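Long-range contact in type II restriction enzyme MspI (Moraxella sp., PDB 1SA3), which recognises the double-stranded DNA sequence 5'-CCGG-3' and cleaves it after the first cytosine, leaving terminal 5'-phosphates: residues L171-I183 against S234-W247. Numbering follows the deposited sequence.
Sequences LTELLEPYRERFI and SKARKPGFGTGLNW
The glycine-rich loop that leads from helix 222-234 into strand 246-249 packs against two consecutive helices, 165-175 and 179-188, where L171 meets F241 and F182 meets W247. L171 places CD2 over the centre of the F241 ring, 3.5 Å from the centroid and 3° off the normal, a CH-pi contact. T172 approaches the same ring from its edge, with OG1 3.5 Å from F241 CD1, while that hydroxyl is hydrogen-bonded back to K168 O. Deeper in, L175 CD2 lies 3.6 Å from both T243 CG2 and W247 CZ2. The F182 and W247 six-membered rings are nearly parallel (9°) but slid apart, so little overlap results; F182 CZ to W247 CZ2, at 3.5 Å, is their closest approach. With chi1 at 60°, T243 turns OG1 back into its own loop, where it donates to G240 O and accepts from L245 N and W247 NE1, three bonds that fix its rotation and leave CG2 facing F182. No direct hydrogen bond joins the segments; instead, one water donates to T172 O and F241 O, and a second accepts from R179 NE (2.6 Å) while donating to G242 O. R179 NH1 also forms a salt bridge with E176 OE1. An apolar interior with a water-bridged margin thus joins the helices to an ST turn, T243 OG1 to L245 N, at the entry to the small antiparallel sheet.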
# COMPACT_ATOMS: atom_id res chain seq x y z
N LEU E 171 14.16 1.86 22.03
CA LEU E 171 14.03 1.50 20.62
C LEU E 171 13.50 2.72 19.87
O LEU E 171 14.05 3.13 18.85
CB LEU E 171 13.06 0.32 20.45
CG LEU E 171 12.63 -0.08 19.02
CD1 LEU E 171 13.83 -0.18 18.11
CD2 LEU E 171 11.90 -1.42 19.06
N THR E 172 12.45 3.32 20.42
CA THR E 172 11.83 4.50 19.82
C THR E 172 12.85 5.60 19.61
O THR E 172 12.87 6.27 18.57
CB THR E 172 10.72 5.04 20.73
OG1 THR E 172 9.70 4.05 20.89
CG2 THR E 172 10.12 6.31 20.13
N GLU E 173 13.71 5.78 20.61
CA GLU E 173 14.75 6.79 20.57
C GLU E 173 15.78 6.56 19.47
O GLU E 173 16.09 7.47 18.71
CB GLU E 173 15.46 6.84 21.93
CG GLU E 173 16.66 7.77 21.99
CD GLU E 173 17.22 7.89 23.39
OE1 GLU E 173 17.45 6.84 24.03
OE2 GLU E 173 17.44 9.03 23.86
N LEU E 174 16.29 5.33 19.38
CA LEU E 174 17.30 5.00 18.38
C LEU E 174 16.76 4.95 16.95
O LEU E 174 17.50 5.14 15.99
CB LEU E 174 17.95 3.64 18.72
CG LEU E 174 18.86 3.59 19.94
CD1 LEU E 174 19.39 2.17 20.14
CD2 LEU E 174 20.02 4.57 19.75
N LEU E 175 15.47 4.70 16.81
CA LEU E 175 14.87 4.59 15.49
C LEU E 175 14.54 5.96 14.90
O LEU E 175 14.51 6.13 13.68
CB LEU E 175 13.61 3.74 15.58
CG LEU E 175 12.97 3.22 14.30
CD1 LEU E 175 13.96 2.38 13.51
CD2 LEU E 175 11.75 2.38 14.68
N GLU E 176 14.29 6.93 15.78
CA GLU E 176 13.92 8.29 15.39
C GLU E 176 14.61 8.82 14.13
O GLU E 176 13.95 9.33 13.23
CB GLU E 176 14.15 9.25 16.56
CG GLU E 176 13.53 10.62 16.38
CD GLU E 176 14.37 11.54 15.51
OE1 GLU E 176 13.84 12.58 15.06
OE2 GLU E 176 15.56 11.23 15.29
N PRO E 177 15.94 8.70 14.05
CA PRO E 177 16.65 9.20 12.86
C PRO E 177 16.28 8.45 11.58
O PRO E 177 16.41 8.99 10.48
CB PRO E 177 18.12 8.99 13.22
CG PRO E 177 18.13 9.04 14.71
CD PRO E 177 16.90 8.24 15.06
N TYR E 178 15.82 7.20 11.71
CA TYR E 178 15.47 6.38 10.55
C TYR E 178 13.98 6.29 10.24
O TYR E 178 13.60 5.63 9.29
CB TYR E 178 15.99 4.95 10.73
CG TYR E 178 17.47 4.82 10.96
CD1 TYR E 178 18.00 4.87 12.25
CD2 TYR E 178 18.34 4.62 9.89
CE1 TYR E 178 19.37 4.70 12.47
CE2 TYR E 178 19.71 4.45 10.10
CZ TYR E 178 20.21 4.49 11.39
OH TYR E 178 21.56 4.31 11.59
N ARG E 179 13.16 6.95 11.05
CA ARG E 179 11.71 6.91 10.87
C ARG E 179 11.22 6.94 9.42
O ARG E 179 10.53 6.02 8.98
CB ARG E 179 11.05 8.04 11.66
CG ARG E 179 10.79 7.68 13.11
CD ARG E 179 10.98 8.87 14.02
NE ARG E 179 9.91 9.86 13.94
CZ ARG E 179 10.10 11.15 13.68
NH1 ARG E 179 11.33 11.61 13.46
NH2 ARG E 179 9.08 11.99 13.66
N GLU E 180 11.56 8.00 8.69
CA GLU E 180 11.13 8.14 7.30
C GLU E 180 11.64 7.05 6.37
O GLU E 180 10.89 6.52 5.55
CB GLU E 180 11.54 9.51 6.75
CG GLU E 180 10.81 10.67 7.42
CD GLU E 180 10.87 11.96 6.63
OE1 GLU E 180 10.17 12.91 7.03
OE2 GLU E 180 11.61 12.04 5.62
N ARG E 181 12.93 6.72 6.48
CA ARG E 181 13.50 5.68 5.65
C ARG E 181 12.83 4.34 5.97
O ARG E 181 12.52 3.57 5.07
CB ARG E 181 15.01 5.57 5.88
CG ARG E 181 15.82 6.55 5.05
CD ARG E 181 17.27 6.58 5.51
NE ARG E 181 17.39 7.13 6.86
CZ ARG E 181 18.55 7.27 7.50
NH1 ARG E 181 19.68 6.88 6.93
NH2 ARG E 181 18.57 7.81 8.72
N PHE E 182 12.60 4.09 7.25
CA PHE E 182 11.96 2.85 7.69
C PHE E 182 10.57 2.70 7.05
O PHE E 182 10.25 1.66 6.47
CB PHE E 182 11.81 2.84 9.21
CG PHE E 182 11.46 1.49 9.79
CD1 PHE E 182 12.45 0.63 10.25
CD2 PHE E 182 10.13 1.09 9.92
CE1 PHE E 182 12.14 -0.60 10.84
CE2 PHE E 182 9.80 -0.14 10.50
CZ PHE E 182 10.81 -0.98 10.96
N ILE E 183 9.76 3.74 7.14
CA ILE E 183 8.41 3.69 6.58
C ILE E 183 8.43 3.56 5.06
O ILE E 183 7.76 2.70 4.50
CB ILE E 183 7.60 4.95 6.94
CG1 ILE E 183 7.50 5.08 8.46
CG2 ILE E 183 6.21 4.85 6.34
CD1 ILE E 183 7.09 6.45 8.93
N SER E 234 4.24 10.18 16.19
CA SER E 234 4.76 11.23 17.07
C SER E 234 3.90 11.46 18.31
O SER E 234 4.38 12.04 19.29
CB SER E 234 4.91 12.54 16.31
OG SER E 234 5.94 12.46 15.34
N LYS E 235 2.65 11.03 18.27
CA LYS E 235 1.75 11.21 19.41
C LYS E 235 2.33 10.57 20.67
O LYS E 235 3.30 9.82 20.60
CB LYS E 235 0.37 10.62 19.11
CG LYS E 235 -0.27 11.17 17.84
CD LYS E 235 -0.19 12.69 17.78
CE LYS E 235 -0.73 13.22 16.46
NZ LYS E 235 -0.51 14.68 16.29
N ALA E 236 1.72 10.89 21.81
CA ALA E 236 2.16 10.39 23.11
C ALA E 236 2.48 8.90 23.17
O ALA E 236 3.49 8.50 23.75
CB ALA E 236 1.13 10.74 24.17
N ARG E 237 1.61 8.09 22.58
CA ARG E 237 1.79 6.64 22.60
C ARG E 237 2.97 6.16 21.75
O ARG E 237 3.45 5.04 21.92
CB ARG E 237 0.51 5.94 22.14
CG ARG E 237 0.35 4.54 22.70
CD ARG E 237 0.17 4.58 24.22
NE ARG E 237 0.22 3.25 24.84
CZ ARG E 237 1.32 2.53 24.99
NH1 ARG E 237 2.49 3.00 24.57
NH2 ARG E 237 1.27 1.34 25.57
N LYS E 238 3.44 7.01 20.84
CA LYS E 238 4.56 6.66 19.97
C LYS E 238 4.30 5.33 19.25
O LYS E 238 5.12 4.42 19.31
CB LYS E 238 5.85 6.54 20.79
CG LYS E 238 6.84 7.68 20.59
CD LYS E 238 6.23 9.03 20.90
CE LYS E 238 7.22 10.15 20.62
NZ LYS E 238 6.61 11.48 20.87
N PRO E 239 3.15 5.22 18.57
CA PRO E 239 2.80 3.99 17.84
C PRO E 239 3.94 3.49 16.96
O PRO E 239 4.63 4.28 16.32
CB PRO E 239 1.59 4.42 17.02
CG PRO E 239 0.96 5.49 17.86
CD PRO E 239 2.16 6.28 18.31
N GLY E 240 4.13 2.17 16.93
CA GLY E 240 5.19 1.60 16.11
C GLY E 240 6.56 2.18 16.42
O GLY E 240 7.38 2.35 15.52
N PHE E 241 6.82 2.48 17.69
CA PHE E 241 8.10 3.05 18.09
C PHE E 241 8.41 4.30 17.29
O PHE E 241 9.55 4.55 16.90
CB PHE E 241 9.20 1.99 17.91
CG PHE E 241 8.93 0.73 18.69
CD1 PHE E 241 9.03 0.73 20.08
CD2 PHE E 241 8.48 -0.42 18.05
CE1 PHE E 241 8.68 -0.40 20.83
CE2 PHE E 241 8.14 -1.55 18.78
CZ PHE E 241 8.24 -1.54 20.18
N GLY E 242 7.37 5.09 17.05
CA GLY E 242 7.52 6.34 16.32
C GLY E 242 7.32 6.26 14.82
O GLY E 242 7.23 7.30 14.16
N THR E 243 7.24 5.05 14.27
CA THR E 243 7.05 4.88 12.83
C THR E 243 5.60 5.00 12.39
O THR E 243 5.33 5.22 11.21
CB THR E 243 7.54 3.51 12.32
OG1 THR E 243 6.82 2.48 12.99
CG2 THR E 243 9.03 3.34 12.54
N GLY E 244 4.66 4.82 13.31
CA GLY E 244 3.26 4.90 12.95
C GLY E 244 2.75 3.62 12.30
O GLY E 244 1.58 3.51 11.92
N LEU E 245 3.63 2.65 12.15
CA LEU E 245 3.26 1.36 11.59
C LEU E 245 3.00 0.45 12.78
O LEU E 245 3.53 0.69 13.87
CB LEU E 245 4.41 0.78 10.75
CG LEU E 245 4.82 1.59 9.52
CD1 LEU E 245 6.01 0.90 8.85
CD2 LEU E 245 3.65 1.68 8.55
N ASN E 246 2.20 -0.59 12.58
CA ASN E 246 1.93 -1.53 13.66
C ASN E 246 2.87 -2.71 13.47
O ASN E 246 2.83 -3.38 12.44
CB ASN E 246 0.48 -2.01 13.61
CG ASN E 246 -0.51 -0.86 13.60
OD1 ASN E 246 -0.76 -0.25 12.56
ND2 ASN E 246 -1.07 -0.55 14.75
N TRP E 247 3.73 -2.94 14.46
CA TRP E 247 4.70 -4.03 14.42
C TRP E 247 4.11 -5.32 15.01
O TRP E 247 3.64 -5.33 16.14
CB TRP E 247 5.95 -3.68 15.23
CG TRP E 247 6.79 -2.56 14.68
CD1 TRP E 247 6.36 -1.48 13.97
CD2 TRP E 247 8.20 -2.37 14.88
NE1 TRP E 247 7.42 -0.63 13.71
CE2 TRP E 247 8.56 -1.16 14.26
CE3 TRP E 247 9.19 -3.12 15.53
CZ2 TRP E 247 9.87 -0.67 14.27
CZ3 TRP E 247 10.50 -2.64 15.54
CH2 TRP E 247 10.83 -1.42 14.91
O HOH W 1 11.28 6.67 16.55
O HOH W 2 7.37 9.92 14.65